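PDB 3ISA: putative enoyl-CoA hydratase/isomerase from Bordetella parapertussis, which probably acts on acyl-CoA thioesters as a hydratase or isomerase of the crotonase family, though its own substrate and reaction are not established. Local coordinates for residues A16-T21 / V43-R48; V51-F56 / P98-A103; R93-P98 / A119-Y124. One frame throughout, in Å; residues are numbered along the deposited sequence.

How the contacts relate
All three contacts belong to one mixed sheet and the helices packed on it, in the crotonase-like fold. Contact 1 comes first along the chain and lays helix 33-48 on strand 17-22. Contact 2, its centre about 7 Å from that of contact 1, pairs strand 53-58 with strand 100-105. Contact 3 joins the end of helix 77-95 to the turn leading into strand 122-125; its centre lies about 7 Å from that of contact 2 and 12 Å from that of contact 1. Contacts 2 and 3 share P98 and alternate along the chain. A D44-R93 salt bridge ties helix 33-48 to helix 77-95, while backbone bonds of V55 with W18 and A103 with W122 join the strands.

Contact 1. Residues A16-T21 / V43-R48; sequences AAWTFT and VDAAHR
The indole of W18 lies against the helix at A45 and A46, where small side chains leave a shallow hollow for a large flat ring. The methyl CB of A46 sits over one face of the six-membered ring, 4.1 Å from its centroid and 29° off the normal, a CH-pi contact displaced toward the rim. A45 meets the same ring from another direction: its CB lies at the edge, 3.9 Å from W18 CH2. With CG anti to the carbonyl carbon (chi1 -75°), the indole is carried out to the helix. F20 reaches V43, one turn earlier in the helix: its CE1 lies 3.8 Å from V43 N, and its CZ more loosely 4.3 Å from V43 CG2. A46 CB, near the phenyl plane, is the bump set over the groove where the W18 face and the F20 edge meet, and alanine suits the place because it lets the helix come close. I11 and L54 add apolar surroundings. The axes of strand 17-21 and helix 43-48 come within 10.5 Å and run antiparallel (179°), as expected for the helix and first strand of a beta-alpha-beta crossover, here strand 17-22, helix 33-48 and strand 53-58 of the crotonase-like fold.

Contact 2. Residues V51-F56 / P98-A103; sequences VPLLVF and PSLTLA
The phenyl ring of F56 has the carbonyl oxygen of L102 at its edge, near the ring plane, 3.9 Å from CD2. Beyond the strand pair, F20 meets this ring with planes about 10° apart, and C120 also touches it. The same L102 oxygen accepts the backbone N of F56 at 2.8 Å, one rung of a parallel ladder that continues through L54 N to L100 O, L102 N to L54 O and L100 N to P52 O. The last is the most bent, with 133° at the hydrogen, where strand gives way to loop. L53, V55, L100 and L102 point to one face of the sheet, where L53 and L102 meet A193 and L100 meets A197 of helix 186-197. There L53 and L100 lie side by side, L53 CD1 3.9 Å from L100 CG; with CG anti to the backbone N (chi1 173°), L53 swings its end across and also meets L102 CB. On the other face L54 sets CG against S99 CB at 3.6 Å, and small T101 and A103 leave room beside L54 and F56. Before the ladder begins, in the loops leading into both strands, S99 OG donates to V51 O in a very short bond of 2.5 Å, its exact length doubtful. It would satisfy a buried loop carbonyl, while the ladder serves alternate residues and V55 and T101 pair with neighbouring strands.

Contact 3. Residues R93-P98 / A119-Y124; sequences RVAGSP and ACKWRY
The ammonium group of K121 closes on the end of helix 77-95, where NZ donates to A95 O at 2.9 Å. It approaches in the carbonyl plane, on a lone pair, at 124° to the C=O bond. The same nitrogen makes a weak bond to A119 O at 3.1 Å and donates to a water, which gives a hydrogen to V94 O. Lysine suits this place because its chain is long and flexible: bends at chi2 (-67°) and chi4 (-74°) fold it back, bringing NZ to carbonyls that precede its own residue as well as to the helix. Beside this polar cluster the surfaces are apolar and close. V94 CG1 touches both A119 CB and C120 SG at 3.9 Å, while A95 CA points its hydrogen at A119 O, 3.4 Å away. A95 and A119 keep the two backbones near enough for that contact. Farther out, in the modelled conformer, R123 NH2 binds C120 O at 2.9 Å with the oxygen in the guanidinium plane, holding the turn before strand 122-125; there R123 also meets D154 of a second subunit. T101 OG1 accepts the amide N-H of K121 and so tethers this loop to strand 100-105. A positive group set among carbonyls at a helix C-terminus probably interacts favourably with the helix dipole, and the gathered oxygens would probably favour the protonated lysine.

Contact 1. Residues A16-T21 / V43-R48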
loop_
_atom_site.group_PDB
_atom_site.type_symbol
_atom_site.label_atom_id
_atom_site.label_comp_id
_atom_site.label_asym_id
_atom_site.label_seq_id
_atom_site.Cartn_x
_atom_site.Cartn_y
_atom_site.Cartn_z
ATOM N N ALA D 16 -5.893 -35.678 -11.655
ATOM C CA ALA D 16 -4.844 -34.677 -11.379
ATOM C C ALA D 16 -4.910 -33.416 -12.249
ATOM O O ALA D 16 -4.238 -32.416 -11.955
ATOM C CB ALA D 16 -3.454 -35.296 -11.474
ATOM N N ALA D 17 -5.724 -33.443 -13.305
ATOM C CA ALA D 17 -5.670 -32.393 -14.335
ATOM C C ALA D 17 -6.927 -32.293 -15.178
ATOM O O ALA D 17 -7.478 -33.317 -15.606
ATOM C CB ALA D 17 -4.460 -32.599 -15.264
ATOM N N TRP D 18 -7.356 -31.059 -15.439
ATOM C CA TRP D 18 -8.351 -30.790 -16.470
ATOM C C TRP D 18 -7.638 -30.107 -17.619
ATOM O O TRP D 18 -6.818 -29.202 -17.405
ATOM C CB TRP D 18 -9.466 -29.864 -15.979
ATOM C CG TRP D 18 -10.469 -30.493 -15.062
ATOM C CD1 TRP D 18 -10.359 -31.680 -14.383
ATOM C CD2 TRP D 18 -11.738 -29.938 -14.703
ATOM N NE1 TRP D 18 -11.496 -31.899 -13.628
ATOM C CE2 TRP D 18 -12.357 -30.844 -13.806
ATOM C CE3 TRP D 18 -12.418 -28.765 -15.064
ATOM C CZ2 TRP D 18 -13.619 -30.601 -13.240
ATOM C CZ3 TRP D 18 -13.677 -28.518 -14.497
ATOM C CH2 TRP D 18 -14.269 -29.440 -13.602
ATOM N N THR D 19 -7.933 -30.547 -18.835
ATOM C CA THR D 19 -7.378 -29.914 -20.012
ATOM C C THR D 19 -8.482 -29.146 -20.743
ATOM O O THR D 19 -9.499 -29.718 -21.162
ATOM C CB THR D 19 -6.704 -30.953 -20.940
ATOM O OG1 THR D 19 -5.703 -31.654 -20.200
ATOM C CG2 THR D 19 -6.080 -30.277 -22.181
ATOM N N PHE D 20 -8.254 -27.848 -20.878
ATOM C CA PHE D 20 -9.140 -26.934 -21.575
ATOM C C PHE D 20 -8.604 -26.704 -22.984
ATOM O O PHE D 20 -7.623 -25.982 -23.177
ATOM C CB PHE D 20 -9.191 -25.588 -20.842
ATOM C CG PHE D 20 -9.777 -25.661 -19.454
ATOM C CD1 PHE D 20 -11.138 -25.460 -19.251
ATOM C CD2 PHE D 20 -8.964 -25.905 -18.355
ATOM C CE1 PHE D 20 -11.696 -25.519 -17.965
ATOM C CE2 PHE D 20 -9.506 -25.970 -17.055
ATOM C CZ PHE D 20 -10.883 -25.767 -16.862
ATOM N N THR D 21 -9.249 -27.315 -23.969
ATOM C CA THR D 21 -8.830 -27.138 -25.343
ATOM C C THR D 21 -9.753 -26.135 -26.030
ATOM O O THR D 21 -10.941 -26.412 -26.237
ATOM C CB THR D 21 -8.788 -28.496 -26.113
ATOM O OG1 THR D 21 -7.921 -29.405 -25.439
ATOM C CG2 THR D 21 -8.314 -28.289 -27.558
ATOM N N VAL D 43 -13.263 -22.981 -15.553
ATOM C CA VAL D 43 -12.293 -22.574 -14.520
ATOM C C VAL D 43 -12.937 -22.515 -13.122
ATOM O O VAL D 43 -12.368 -23.037 -12.159
ATOM C CB VAL D 43 -11.556 -21.249 -14.908
ATOM C CG1 VAL D 43 -10.741 -20.743 -13.762
ATOM C CG2 VAL D 43 -10.634 -21.507 -16.138
ATOM N N ASP D 44 -14.124 -21.915 -13.024
ATOM C CA ASP D 44 -14.867 -21.863 -11.750
ATOM C C ASP D 44 -15.190 -23.261 -11.211
ATOM O O ASP D 44 -15.059 -23.500 -10.011
ATOM C CB ASP D 44 -16.160 -21.051 -11.878
ATOM C CG ASP D 44 -15.915 -19.552 -12.017
ATOM O OD1 ASP D 44 -14.755 -19.095 -11.925
ATOM O OD2 ASP D 44 -16.897 -18.813 -12.233
ATOM N N ALA D 45 -15.587 -24.177 -12.101
ATOM C CA ALA D 45 -15.903 -25.553 -11.719
ATOM C C ALA D 45 -14.650 -26.273 -11.219
ATOM O O ALA D 45 -14.700 -26.963 -10.208
ATOM C CB ALA D 45 -16.527 -26.295 -12.893
ATOM N N ALA D 46 -13.528 -26.084 -11.917
ATOM C CA ALA D 46 -12.247 -26.653 -11.490
ATOM C C ALA D 46 -11.788 -26.141 -10.110
ATOM O O ALA D 46 -11.214 -26.913 -9.331
ATOM C CB ALA D 46 -11.183 -26.406 -12.535
ATOM N N HIS D 47 -12.051 -24.859 -9.821
ATOM C CA HIS D 47 -11.702 -24.312 -8.527
ATOM C C HIS D 47 -12.592 -24.903 -7.417
ATOM O O HIS D 47 -12.095 -25.225 -6.338
ATOM C CB HIS D 47 -11.709 -22.780 -8.566
ATOM C CG HIS D 47 -10.656 -22.197 -9.468
ATOM N ND1 HIS D 47 -10.579 -20.852 -9.755
ATOM C CD2 HIS D 47 -9.644 -22.782 -10.153
ATOM C CE1 HIS D 47 -9.559 -20.634 -10.564
ATOM N NE2 HIS D 47 -8.984 -21.792 -10.830
ATOM N N ARG D 48 -13.877 -25.090 -7.696
ATOM C CA ARG D 48 -14.778 -25.769 -6.753
ATOM C C ARG D 48 -14.313 -27.199 -6.467
ATOM O O ARG D 48 -14.343 -27.663 -5.322
ATOM C CB ARG D 48 -16.215 -25.762 -7.275
ATOM C CG ARG D 48 -16.910 -24.390 -7.179
ATOM C CD ARG D 48 -18.442 -24.515 -7.348
ATOM N NE ARG D 48 -18.805 -25.408 -8.459
ATOM C CZ ARG D 48 -18.962 -25.027 -9.728
ATOM N NH1 ARG D 48 -18.805 -23.742 -10.066
ATOM N NH2 ARG D 48 -19.288 -25.933 -10.664
#

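Contact 2. Residues V51-F56 / P98-A103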
loop_
_atom_site.group_PDB
_atom_site.type_symbol
_atom_site.label_atom_id
_atom_site.label_comp_id
_atom_site.label_asym_id
_atom_site.label_seq_id
_atom_site.Cartn_x
_atom_site.Cartn_y
_atom_site.Cartn_z
ATOM N N VAL D 51 -9.174 -29.012 -8.577
ATOM C CA VAL D 51 -8.350 -29.675 -9.577
ATOM C C VAL D 51 -6.892 -29.197 -9.451
ATOM O O VAL D 51 -6.619 -27.986 -9.451
ATOM C CB VAL D 51 -8.900 -29.434 -11.011
ATOM C CG1 VAL D 51 -8.049 -30.166 -12.048
ATOM C CG2 VAL D 51 -10.383 -29.870 -11.108
ATOM N N PRO D 52 -5.955 -30.137 -9.298
ATOM C CA PRO D 52 -4.548 -29.743 -9.072
ATOM C C PRO D 52 -3.917 -28.967 -10.226
ATOM O O PRO D 52 -3.213 -27.958 -9.993
ATOM C CB PRO D 52 -3.837 -31.084 -8.861
ATOM C CG PRO D 52 -4.932 -32.035 -8.410
ATOM C CD PRO D 52 -6.125 -31.605 -9.241
ATOM N N LEU D 53 -4.187 -29.409 -11.454
ATOM C CA LEU D 53 -3.579 -28.812 -12.639
ATOM C C LEU D 53 -4.625 -28.459 -13.702
ATOM O O LEU D 53 -5.454 -29.305 -14.088
ATOM C CB LEU D 53 -2.555 -29.776 -13.253
ATOM C CG LEU D 53 -1.953 -29.343 -14.596
ATOM C CD1 LEU D 53 -0.981 -28.158 -14.419
ATOM C CD2 LEU D 53 -1.239 -30.515 -15.278
ATOM N N LEU D 54 -4.590 -27.218 -14.168
ATOM C CA LEU D 54 -5.357 -26.811 -15.348
ATOM C C LEU D 54 -4.416 -26.667 -16.518
ATOM O O LEU D 54 -3.424 -25.913 -16.452
ATOM C CB LEU D 54 -6.061 -25.463 -15.118
ATOM C CG LEU D 54 -6.812 -25.304 -13.796
ATOM C CD1 LEU D 54 -7.554 -23.955 -13.729
ATOM C CD2 LEU D 54 -7.760 -26.479 -13.556
ATOM N N VAL D 55 -4.731 -27.381 -17.594
ATOM C CA VAL D 55 -3.959 -27.299 -18.835
ATOM C C VAL D 55 -4.755 -26.530 -19.906
ATOM O O VAL D 55 -5.951 -26.787 -20.121
ATOM C CB VAL D 55 -3.565 -28.710 -19.368
ATOM C CG1 VAL D 55 -2.789 -28.602 -20.689
ATOM C CG2 VAL D 55 -2.773 -29.485 -18.318
ATOM N N PHE D 56 -4.098 -25.565 -20.550
ATOM C CA PHE D 56 -4.700 -24.811 -21.648
ATOM C C PHE D 56 -3.989 -25.046 -22.984
ATOM O O PHE D 56 -2.777 -24.865 -23.101
ATOM C CB PHE D 56 -4.714 -23.318 -21.325
ATOM C CG PHE D 56 -5.571 -22.975 -20.136
ATOM C CD1 PHE D 56 -6.909 -22.613 -20.321
ATOM C CD2 PHE D 56 -5.050 -23.024 -18.838
ATOM C CE1 PHE D 56 -7.711 -22.307 -19.240
ATOM C CE2 PHE D 56 -5.858 -22.710 -17.726
ATOM C CZ PHE D 56 -7.191 -22.350 -17.941
ATOM N N PRO D 98 -5.845 -21.302 -7.531
ATOM C CA PRO D 98 -5.247 -22.243 -6.569
ATOM C C PRO D 98 -4.664 -23.481 -7.258
ATOM O O PRO D 98 -3.850 -24.187 -6.657
ATOM C CB PRO D 98 -6.436 -22.648 -5.686
ATOM C CG PRO D 98 -7.488 -21.582 -5.926
ATOM C CD PRO D 98 -7.305 -21.189 -7.356
ATOM N N SER D 99 -5.114 -23.778 -8.478
ATOM C CA SER D 99 -4.514 -24.868 -9.266
ATOM C C SER D 99 -3.197 -24.394 -9.856
ATOM O O SER D 99 -3.045 -23.215 -10.163
ATOM C CB SER D 99 -5.410 -25.259 -10.435
ATOM O OG SER D 99 -6.734 -25.577 -10.030
ATOM N N LEU D 100 -2.251 -25.312 -10.049
ATOM C CA LEU D 100 -1.134 -25.036 -10.962
ATOM C C LEU D 100 -1.750 -24.890 -12.364
ATOM O O LEU D 100 -2.738 -25.563 -12.691
ATOM C CB LEU D 100 -0.121 -26.179 -10.962
ATOM C CG LEU D 100 1.092 -26.043 -11.898
ATOM C CD1 LEU D 100 1.887 -24.740 -11.558
ATOM C CD2 LEU D 100 1.982 -27.262 -11.810
ATOM N N THR D 101 -1.189 -24.004 -13.181
ATOM C CA THR D 101 -1.701 -23.803 -14.545
ATOM C C THR D 101 -0.572 -23.955 -15.554
ATOM O O THR D 101 0.555 -23.495 -15.310
ATOM C CB THR D 101 -2.362 -22.428 -14.686
ATOM O OG1 THR D 101 -1.416 -21.413 -14.302
ATOM C CG2 THR D 101 -3.615 -22.354 -13.755
ATOM N N LEU D 102 -0.888 -24.607 -16.673
ATOM C CA LEU D 102 0.064 -24.895 -17.733
ATOM C C LEU D 102 -0.541 -24.511 -19.080
ATOM O O LEU D 102 -1.655 -24.927 -19.422
ATOM C CB LEU D 102 0.449 -26.392 -17.716
ATOM C CG LEU D 102 1.196 -27.009 -18.923
ATOM C CD1 LEU D 102 2.560 -26.393 -19.071
ATOM C CD2 LEU D 102 1.347 -28.516 -18.775
ATOM N N ALA D 103 0.198 -23.745 -19.865
ATOM C CA ALA D 103 -0.270 -23.387 -21.193
ATOM C C ALA D 103 0.721 -23.895 -22.234
ATOM O O ALA D 103 1.927 -23.879 -22.006
ATOM C CB ALA D 103 -0.459 -21.903 -21.315
#

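Contact 3. Residues R93-P98 / A119-Y124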
loop_
_atom_site.group_PDB
_atom_site.type_symbol
_atom_site.label_atom_id
_atom_site.label_comp_id
_atom_site.label_asym_id
_atom_site.label_seq_id
_atom_site.Cartn_x
_atom_site.Cartn_y
_atom_site.Cartn_z
ATOM N N ARG D 93 -8.969 -14.871 -12.963
ATOM C CA ARG D 93 -9.306 -16.169 -12.385
ATOM C C ARG D 93 -8.212 -17.197 -12.673
ATOM O O ARG D 93 -7.811 -17.935 -11.784
ATOM C CB ARG D 93 -10.633 -16.672 -12.951
ATOM C CG ARG D 93 -11.846 -16.168 -12.205
ATOM C CD ARG D 93 -12.983 -16.058 -13.179
ATOM N NE ARG D 93 -14.282 -16.439 -12.632
ATOM C CZ ARG D 93 -15.187 -15.581 -12.185
ATOM N NH1 ARG D 93 -16.348 -16.032 -11.744
ATOM N NH2 ARG D 93 -14.940 -14.278 -12.183
ATOM N N VAL D 94 -7.721 -17.210 -13.908
ATOM C CA VAL D 94 -6.624 -18.118 -14.293
ATOM C C VAL D 94 -5.317 -17.730 -13.563
ATOM O O VAL D 94 -4.663 -18.595 -12.941
ATOM C CB VAL D 94 -6.444 -18.168 -15.824
ATOM C CG1 VAL D 94 -5.257 -19.092 -16.214
ATOM C CG2 VAL D 94 -7.752 -18.619 -16.494
ATOM N N ALA D 95 -4.976 -16.438 -13.599
ATOM C CA ALA D 95 -3.743 -15.925 -12.951
ATOM C C ALA D 95 -3.668 -16.212 -11.456
ATOM O O ALA D 95 -2.603 -16.595 -10.948
ATOM C CB ALA D 95 -3.558 -14.447 -13.213
ATOM N N GLY D 96 -4.793 -16.027 -10.768
ATOM C CA GLY D 96 -4.886 -16.230 -9.316
ATOM C C GLY D 96 -5.376 -17.621 -8.912
ATOM O O GLY D 96 -5.816 -17.819 -7.782
ATOM N N SER D 97 -5.294 -18.583 -9.824
ATOM C CA SER D 97 -5.840 -19.929 -9.581
ATOM C C SER D 97 -5.097 -20.637 -8.424
ATOM O O SER D 97 -3.868 -20.595 -8.365
ATOM C CB SER D 97 -5.743 -20.781 -10.837
ATOM O OG SER D 97 -6.375 -22.045 -10.664
ATOM N N PRO D 98 -5.845 -21.302 -7.531
ATOM C CA PRO D 98 -5.247 -22.243 -6.569
ATOM C C PRO D 98 -4.664 -23.481 -7.258
ATOM O O PRO D 98 -3.850 -24.187 -6.657
ATOM C CB PRO D 98 -6.436 -22.648 -5.686
ATOM C CG PRO D 98 -7.488 -21.582 -5.926
ATOM C CD PRO D 98 -7.305 -21.189 -7.356
ATOM N N ALA D 119 -1.185 -15.681 -18.286
ATOM C CA ALA D 119 -1.850 -15.915 -16.996
ATOM C C ALA D 119 -1.482 -17.277 -16.387
ATOM O O ALA D 119 -1.642 -17.490 -15.187
ATOM C CB ALA D 119 -3.376 -15.795 -17.160
ATOM N N CYS D 120 -1.002 -18.195 -17.224
ATOM C CA CYS D 120 -0.609 -19.528 -16.767
ATOM C C CYS D 120 0.819 -19.538 -16.245
ATOM O O CYS D 120 1.656 -18.823 -16.777
ATOM C CB CYS D 120 -0.745 -20.536 -17.899
ATOM S SG CYS D 120 -2.460 -20.767 -18.379
ATOM N N LYS D 121 1.077 -20.353 -15.217
ATOM C CA LYS D 121 2.348 -20.333 -14.497
ATOM C C LYS D 121 3.463 -21.062 -15.245
ATOM O O LYS D 121 4.589 -20.561 -15.298
ATOM C CB LYS D 121 2.180 -20.917 -13.099
ATOM C CG LYS D 121 1.208 -20.131 -12.172
ATOM C CD LYS D 121 1.769 -18.737 -11.810
ATOM C CE LYS D 121 0.674 -17.752 -11.328
ATOM N NZ LYS D 121 -0.207 -17.225 -12.446
ATOM N N TRP D 122 3.160 -22.241 -15.790
ATOM C CA TRP D 122 4.117 -22.989 -16.631
ATOM C C TRP D 122 3.755 -22.721 -18.089
ATOM O O TRP D 122 2.622 -22.973 -18.517
ATOM C CB TRP D 122 4.075 -24.493 -16.311
ATOM C CG TRP D 122 4.694 -24.928 -14.995
ATOM C CD1 TRP D 122 4.829 -24.186 -13.848
ATOM C CD2 TRP D 122 5.246 -26.216 -14.699
ATOM N NE1 TRP D 122 5.434 -24.937 -12.863
ATOM C CE2 TRP D 122 5.694 -26.187 -13.359
ATOM C CE3 TRP D 122 5.405 -27.397 -15.439
ATOM C CZ2 TRP D 122 6.298 -27.292 -12.748
ATOM C CZ3 TRP D 122 6.012 -28.495 -14.828
ATOM C CH2 TRP D 122 6.433 -28.433 -13.495
ATOM N N ARG D 123 4.693 -22.169 -18.854
ATOM C CA ARG D 123 4.394 -21.759 -20.217
ATOM C C ARG D 123 5.420 -22.336 -21.182
ATOM O O ARG D 123 6.621 -22.115 -21.019
ATOM C CB ARG D 123 4.365 -20.228 -20.326
ATOM C CG ARG D 123 3.423 -19.541 -19.350
ATOM C CD ARG D 123 3.546 -18.019 -19.413
ATOM N NE ARG D 123 4.845 -17.530 -18.952
ATOM C CZ ARG D 123 5.199 -17.386 -17.671
ATOM N NH1 ARG D 123 6.416 -16.936 -17.360
ATOM N NH2 ARG D 123 4.346 -17.689 -16.695
ATOM N N TYR D 124 4.929 -23.076 -22.175
ATOM C CA TYR D 124 5.787 -23.693 -23.190
ATOM C C TYR D 124 5.231 -23.368 -24.563
ATOM O O TYR D 124 4.021 -23.185 -24.725
ATOM C CB TYR D 124 5.837 -25.219 -23.014
ATOM C CG TYR D 124 6.552 -25.697 -21.771
ATOM C CD1 TYR D 124 7.925 -25.966 -21.791
ATOM C CD2 TYR D 124 5.857 -25.910 -20.581
ATOM C CE1 TYR D 124 8.586 -26.416 -20.653
ATOM C CE2 TYR D 124 6.506 -26.353 -19.439
ATOM C CZ TYR D 124 7.870 -26.608 -19.483
ATOM O OH TYR D 124 8.516 -27.047 -18.354
HETATM O O HOH W 1 -2.136 -19.490 -12.734
#